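DotI (Legionella pneumophila, PDB 3WZ4) is a component of an inner-membrane complex essential for type IVB secretion, present here as its periplasmic domain, whose own biochemical role is not known. Local coordinates at residues N15-A20 / S37-A42; L97-S102 / F106-N111. All blocks are in the same frame, centred on the assembly; numbering follows the deposited sequence.

Contact 1. Residues N15-A20 / S37-A42; sequences NQAAIA and SGFFTA
F39 meets A17 and A20 through its ring, one face under the A17 methyl, an instance of how an aromatic side chain can pin a loop to a helix without any polar bond. Residues 37-39 have helical backbone angles, and the F39 side chain sets off toward helix 7-21 from CB onward. CG stands anti to the carbonyl carbon (chi1 -71°), beside the backbone N, which with CB already pointing toward the helix carries the ring to A17; F39 CG lies 4.0 Å from A17 CB. F39 CD1 is 3.9 Å from A17 CB. That methyl sits over one face, offset toward the rim, 4.1 Å from the ring centroid and 20° off the ring normal, which makes this a CH-pi contact. Further along the ring, F39 CE2 meets A20 CB at 4.0 Å, approached obliquely. A17 and A20 are about one helical turn apart, and their small methyls let the broad ring lie close to the helix. W13, earlier on the same helix, also meets the F39 ring, with the planes at about 70°. Backbone bonds from F39 and T41 to I131 tie the loop to strand 129-138, whose I131 also touches A17, so helix, loop and sheet come together here.

Contact 2. Residues L97-S102 / F106-N111; sequences LVTYQS and FTQQNN
V98 and Q109 form one hydrogen-bonded pair of this antiparallel ladder and Y100 and T107 the next, a textbook case of hydrogen-bonded and non-hydrogen-bonded pairs taking turns. V98 N to Q109 O and Q109 N to V98 O both measure 2.8 Å; Y100 and T107 exchange a matching pair of bonds. T99–Q108, a non-hydrogen-bonded pair, lies between them, and L97–N110 and Q101–F106 flank the two. At these pairs CA–H groups approach carbonyl oxygens, as Q108 CA does V98 O at 3.1 Å.

Polar side chains add to this on both faces. On the face of T99 and Q108, Q108 NE2 donates to T99 OG1 at 3.0 Å, with the hydroxyl close to the amide plane and a bond angle of 155°. On the face of Y100 and Q109, a water bridges the side chains: it donates to Q109 OE1 at 2.6 Å and hydrogen-bonds to Y100 OH at 2.5 Å, in the plane of the ring. N111 ND2 reaches the same OE1 through a weak bond.

Packing of rings, methyls and amides completes the contact. F106 has CG anti to the backbone N (chi1 -173°), and T99 CG2 lies 3.9 Å from F106 CE2, obliquely to the ring. The Q101 amide stands nearly perpendicular to that ring, with Q101 OE1 at its edge and 3.7 Å from F106 CD2. L97 CD2 packs against the Q108 amide.

The two segments form the end of the hairpin of strands 87-101 and 106-119; strand 67-84 pairs with the other edge of 97-101, and helix 57-63 meets Y100 through V61.

Overall arrangement
Contact 1 comes first along the chain and closes before contact 2 opens; their centres lie about 20 Å apart, and their nearest atoms about 7 Å, without touching. Contact 1, near the centre of the chain, joins helix 7-21 to the loop ahead of helix 42-54, whereas contact 2 is a surface contact at the hairpin end of the antiparallel sheet. The same two strands connect them: M94, earlier on strand 87-101 than contact 2, and M115, later on strand 106-119, touch the 15-20 segment. Helices packed on a curved antiparallel sheet are consistent with the NTF2-like clan of this periplasmic domain: contact 1 sets a loop against a helix on the sheet, and contact 2 is two strands of the sheet itself.

Contact 1. Residues N15-A20 / S37-A42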
loop_
_atom_site.group_PDB
_atom_site.type_symbol
_atom_site.label_atom_id
_atom_site.label_comp_id
_atom_site.label_asym_id
_atom_site.label_seq_id
_atom_site.Cartn_x
_atom_site.Cartn_y
_atom_site.Cartn_z
ATOM N N ASN A 15 -0.875 7.843 1.208
ATOM C CA ASN A 15 0.226 8.083 0.286
ATOM C C ASN A 15 1.472 7.320 0.721
ATOM O O ASN A 15 2.131 6.678 -0.092
ATOM C CB ASN A 15 0.528 9.582 0.210
ATOM C CG ASN A 15 1.554 9.925 -0.857
ATOM O OD1 ASN A 15 2.308 9.067 -1.312
ATOM N ND2 ASN A 15 1.588 11.193 -1.256
ATOM N N GLN A 16 1.785 7.392 2.012
ATOM C CA GLN A 16 2.947 6.701 2.563
ATOM C C GLN A 16 2.815 5.190 2.413
ATOM O O GLN A 16 3.750 4.517 1.979
ATOM C CB GLN A 16 3.125 7.043 4.043
ATOM C CG GLN A 16 3.188 8.529 4.346
ATOM C CD GLN A 16 3.208 8.813 5.840
ATOM O OE1 GLN A 16 2.476 9.675 6.330
ATOM N NE2 GLN A 16 4.047 8.086 6.570
ATOM N N ALA A 17 1.651 4.663 2.782
ATOM C CA ALA A 17 1.411 3.225 2.745
ATOM C C ALA A 17 1.524 2.672 1.325
ATOM O O ALA A 17 2.096 1.600 1.109
ATOM C CB ALA A 17 0.044 2.894 3.348
ATOM N N ALA A 18 0.977 3.409 0.364
ATOM C CA ALA A 18 1.011 2.999 -1.034
ATOM C C ALA A 18 2.446 2.928 -1.543
ATOM O O ALA A 18 2.845 1.945 -2.163
ATOM C CB ALA A 18 0.179 3.953 -1.892
ATOM N N ILE A 19 3.223 3.970 -1.262
ATOM C CA ILE A 19 4.616 4.021 -1.690
ATOM C C ILE A 19 5.447 2.932 -1.013
ATOM O O ILE A 19 6.263 2.270 -1.656
ATOM C CB ILE A 19 5.243 5.397 -1.406
ATOM C CG1 ILE A 19 4.461 6.498 -2.128
ATOM C CG2 ILE A 19 6.708 5.417 -1.825
ATOM C CD1 ILE A 19 4.438 6.344 -3.636
ATOM N N ALA A 20 5.234 2.748 0.286
ATOM C CA ALA A 20 5.967 1.742 1.044
ATOM C C ALA A 20 5.791 0.350 0.442
ATOM O O ALA A 20 6.731 -0.443 0.404
ATOM C CB ALA A 20 5.524 1.753 2.501
ATOM N N SER A 37 3.282 -4.314 7.942
ATOM C CA SER A 37 2.101 -4.937 8.539
ATOM C C SER A 37 1.317 -3.967 9.423
ATOM O O SER A 37 0.105 -4.109 9.595
ATOM C CB SER A 37 2.486 -6.187 9.336
ATOM O OG SER A 37 3.121 -5.850 10.557
ATOM N N GLY A 38 2.011 -2.978 9.974
ATOM C CA GLY A 38 1.388 -2.001 10.848
ATOM C C GLY A 38 0.398 -1.095 10.141
ATOM O O GLY A 38 -0.494 -0.530 10.774
ATOM N N PHE A 39 0.554 -0.951 8.829
ATOM C CA PHE A 39 -0.361 -0.145 8.030
ATOM C C PHE A 39 -1.714 -0.831 7.883
ATOM O O PHE A 39 -2.710 -0.187 7.559
ATOM C CB PHE A 39 0.211 0.099 6.628
ATOM C CG PHE A 39 1.385 1.035 6.596
ATOM C CD1 PHE A 39 1.260 2.343 7.035
ATOM C CD2 PHE A 39 2.606 0.617 6.099
ATOM C CE1 PHE A 39 2.338 3.209 6.996
ATOM C CE2 PHE A 39 3.689 1.478 6.056
ATOM C CZ PHE A 39 3.553 2.774 6.506
ATOM N N PHE A 40 -1.744 -2.139 8.112
ATOM C CA PHE A 40 -2.917 -2.937 7.771
ATOM C C PHE A 40 -3.736 -3.383 8.975
ATOM O O PHE A 40 -3.211 -3.554 10.071
ATOM C CB PHE A 40 -2.503 -4.164 6.952
ATOM C CG PHE A 40 -1.930 -3.829 5.607
ATOM C CD1 PHE A 40 -0.570 -3.627 5.451
ATOM C CD2 PHE A 40 -2.754 -3.715 4.497
ATOM C CE1 PHE A 40 -0.040 -3.320 4.218
ATOM C CE2 PHE A 40 -2.231 -3.406 3.257
ATOM C CZ PHE A 40 -0.872 -3.208 3.115
ATOM N N THR A 41 -5.033 -3.565 8.752
ATOM C CA THR A 41 -5.904 -4.172 9.745
ATOM C C THR A 41 -5.777 -5.685 9.644
ATOM O O THR A 41 -5.130 -6.200 8.731
ATOM C CB THR A 41 -7.378 -3.787 9.511
ATOM O OG1 THR A 41 -7.837 -4.372 8.284
ATOM C CG2 THR A 41 -7.536 -2.276 9.443
ATOM N N ALA A 42 -6.404 -6.394 10.576
ATOM C CA ALA A 42 -6.367 -7.850 10.585
ATOM C C ALA A 42 -6.728 -8.415 9.214
ATOM O O ALA A 42 -5.953 -9.159 8.616
ATOM C CB ALA A 42 -7.307 -8.402 11.658
#

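Contact 2. Residues L97-S102 / F106-N111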
loop_
_atom_site.group_PDB
_atom_site.type_symbol
_atom_site.label_atom_id
_atom_site.label_comp_id
_atom_site.label_asym_id
_atom_site.label_seq_id
_atom_site.Cartn_x
_atom_site.Cartn_y
_atom_site.Cartn_z
ATOM N N LEU A 97 3.885 5.787 -10.218
ATOM C CA LEU A 97 4.812 5.263 -11.211
ATOM C C LEU A 97 5.798 4.319 -10.533
ATOM O O LEU A 97 6.650 4.753 -9.763
ATOM C CB LEU A 97 5.567 6.398 -11.905
ATOM C CG LEU A 97 6.555 5.946 -12.984
ATOM C CD1 LEU A 97 5.817 5.247 -14.119
ATOM C CD2 LEU A 97 7.378 7.121 -13.504
ATOM N N VAL A 98 5.677 3.027 -10.819
ATOM C CA VAL A 98 6.538 2.030 -10.198
ATOM C C VAL A 98 7.735 1.725 -11.093
ATOM O O VAL A 98 7.597 1.621 -12.311
ATOM C CB VAL A 98 5.770 0.725 -9.900
ATOM C CG1 VAL A 98 6.662 -0.265 -9.177
ATOM C CG2 VAL A 98 4.524 1.018 -9.073
ATOM N N THR A 99 8.908 1.590 -10.480
ATOM C CA THR A 99 10.134 1.293 -11.212
ATOM C C THR A 99 10.812 0.018 -10.707
ATOM O O THR A 99 11.168 -0.086 -9.535
ATOM C CB THR A 99 11.133 2.462 -11.122
ATOM O OG1 THR A 99 10.556 3.631 -11.713
ATOM C CG2 THR A 99 12.428 2.121 -11.844
ATOM N N TYR A 100 10.974 -0.952 -11.604
ATOM C CA TYR A 100 11.740 -2.161 -11.328
ATOM C C TYR A 100 13.049 -2.081 -12.104
ATOM O O TYR A 100 13.036 -2.009 -13.332
ATOM C CB TYR A 100 10.966 -3.397 -11.786
ATOM C CG TYR A 100 9.630 -3.602 -11.107
ATOM C CD1 TYR A 100 8.499 -2.917 -11.534
ATOM C CD2 TYR A 100 9.496 -4.497 -10.052
ATOM C CE1 TYR A 100 7.273 -3.109 -10.922
ATOM C CE2 TYR A 100 8.272 -4.696 -9.433
ATOM C CZ TYR A 100 7.165 -3.997 -9.872
ATOM O OH TYR A 100 5.946 -4.189 -9.263
ATOM N N GLN A 101 14.183 -2.094 -11.410
ATOM C CA GLN A 101 15.448 -1.908 -12.116
ATOM C C GLN A 101 16.646 -2.640 -11.528
ATOM O O GLN A 101 16.645 -3.056 -10.367
ATOM C CB GLN A 101 15.776 -0.419 -12.258
ATOM C CG GLN A 101 16.208 0.249 -10.968
ATOM C CD GLN A 101 16.452 1.734 -11.143
ATOM O OE1 GLN A 101 17.397 2.145 -11.819
ATOM N NE2 GLN A 101 15.594 2.550 -10.539
ATOM N N SER A 102 17.669 -2.786 -12.365
ATOM C CA SER A 102 18.944 -3.377 -11.986
ATOM C C SER A 102 19.993 -2.878 -12.967
ATOM O O SER A 102 19.729 -1.973 -13.756
ATOM C CB SER A 102 18.868 -4.901 -12.041
ATOM O OG SER A 102 18.672 -5.349 -13.370
ATOM N N PHE A 106 15.443 -2.075 -16.676
ATOM C CA PHE A 106 14.756 -0.870 -16.226
ATOM C C PHE A 106 13.343 -0.851 -16.804
ATOM O O PHE A 106 13.153 -0.587 -17.992
ATOM C CB PHE A 106 15.524 0.382 -16.652
ATOM C CG PHE A 106 14.964 1.661 -16.090
ATOM C CD1 PHE A 106 13.910 2.307 -16.716
ATOM C CD2 PHE A 106 15.499 2.222 -14.942
ATOM C CE1 PHE A 106 13.397 3.486 -16.205
ATOM C CE2 PHE A 106 14.991 3.399 -14.427
ATOM C CZ PHE A 106 13.940 4.032 -15.058
ATOM N N THR A 107 12.356 -1.138 -15.960
ATOM C CA THR A 107 10.967 -1.218 -16.398
ATOM C C THR A 107 10.054 -0.402 -15.491
ATOM O O THR A 107 10.169 -0.463 -14.265
ATOM C CB THR A 107 10.480 -2.677 -16.419
ATOM O OG1 THR A 107 11.244 -3.419 -17.377
ATOM C CG2 THR A 107 9.003 -2.750 -16.783
ATOM N N GLN A 108 9.146 0.358 -16.096
ATOM C CA GLN A 108 8.237 1.212 -15.337
ATOM C C GLN A 108 6.764 0.900 -15.598
ATOM O O GLN A 108 6.384 0.526 -16.708
ATOM C CB GLN A 108 8.527 2.686 -15.619
ATOM C CG GLN A 108 9.865 3.157 -15.075
ATOM C CD GLN A 108 10.075 4.648 -15.251
ATOM O OE1 GLN A 108 9.734 5.215 -16.289
ATOM N NE2 GLN A 108 10.636 5.293 -14.232
ATOM N N GLN A 109 5.944 1.051 -14.561
ATOM C CA GLN A 109 4.507 0.826 -14.664
ATOM C C GLN A 109 3.720 1.987 -14.066
ATOM O O GLN A 109 4.010 2.437 -12.956
ATOM C CB GLN A 109 4.105 -0.453 -13.929
ATOM C CG GLN A 109 4.615 -1.742 -14.539
ATOM C CD GLN A 109 4.144 -2.964 -13.767
ATOM O OE1 GLN A 109 3.774 -2.866 -12.595
ATOM N NE2 GLN A 109 4.148 -4.118 -14.422
ATOM N N ASN A 110 2.722 2.469 -14.800
ATOM C CA ASN A 110 1.755 3.398 -14.235
ATOM C C ASN A 110 0.613 2.614 -13.613
ATOM O O ASN A 110 -0.159 1.964 -14.318
ATOM C CB ASN A 110 1.215 4.358 -15.296
ATOM C CG ASN A 110 2.278 5.294 -15.832
ATOM O OD1 ASN A 110 2.738 6.198 -15.133
ATOM N ND2 ASN A 110 2.668 5.089 -17.084
ATOM N N ASN A 111 0.513 2.667 -12.291
ATOM C CA ASN A 111 -0.543 1.954 -11.585
ATOM C C ASN A 111 -1.454 2.897 -10.815
ATOM O O ASN A 111 -1.075 4.023 -10.493
ATOM C CB ASN A 111 0.053 0.915 -10.627
ATOM C CG ASN A 111 0.728 -0.232 -11.354
ATOM O OD1 ASN A 111 0.225 -0.724 -12.364
ATOM N ND2 ASN A 111 1.877 -0.664 -10.843
HETATM O O HOH W 1 3.659 -3.658 -10.163
#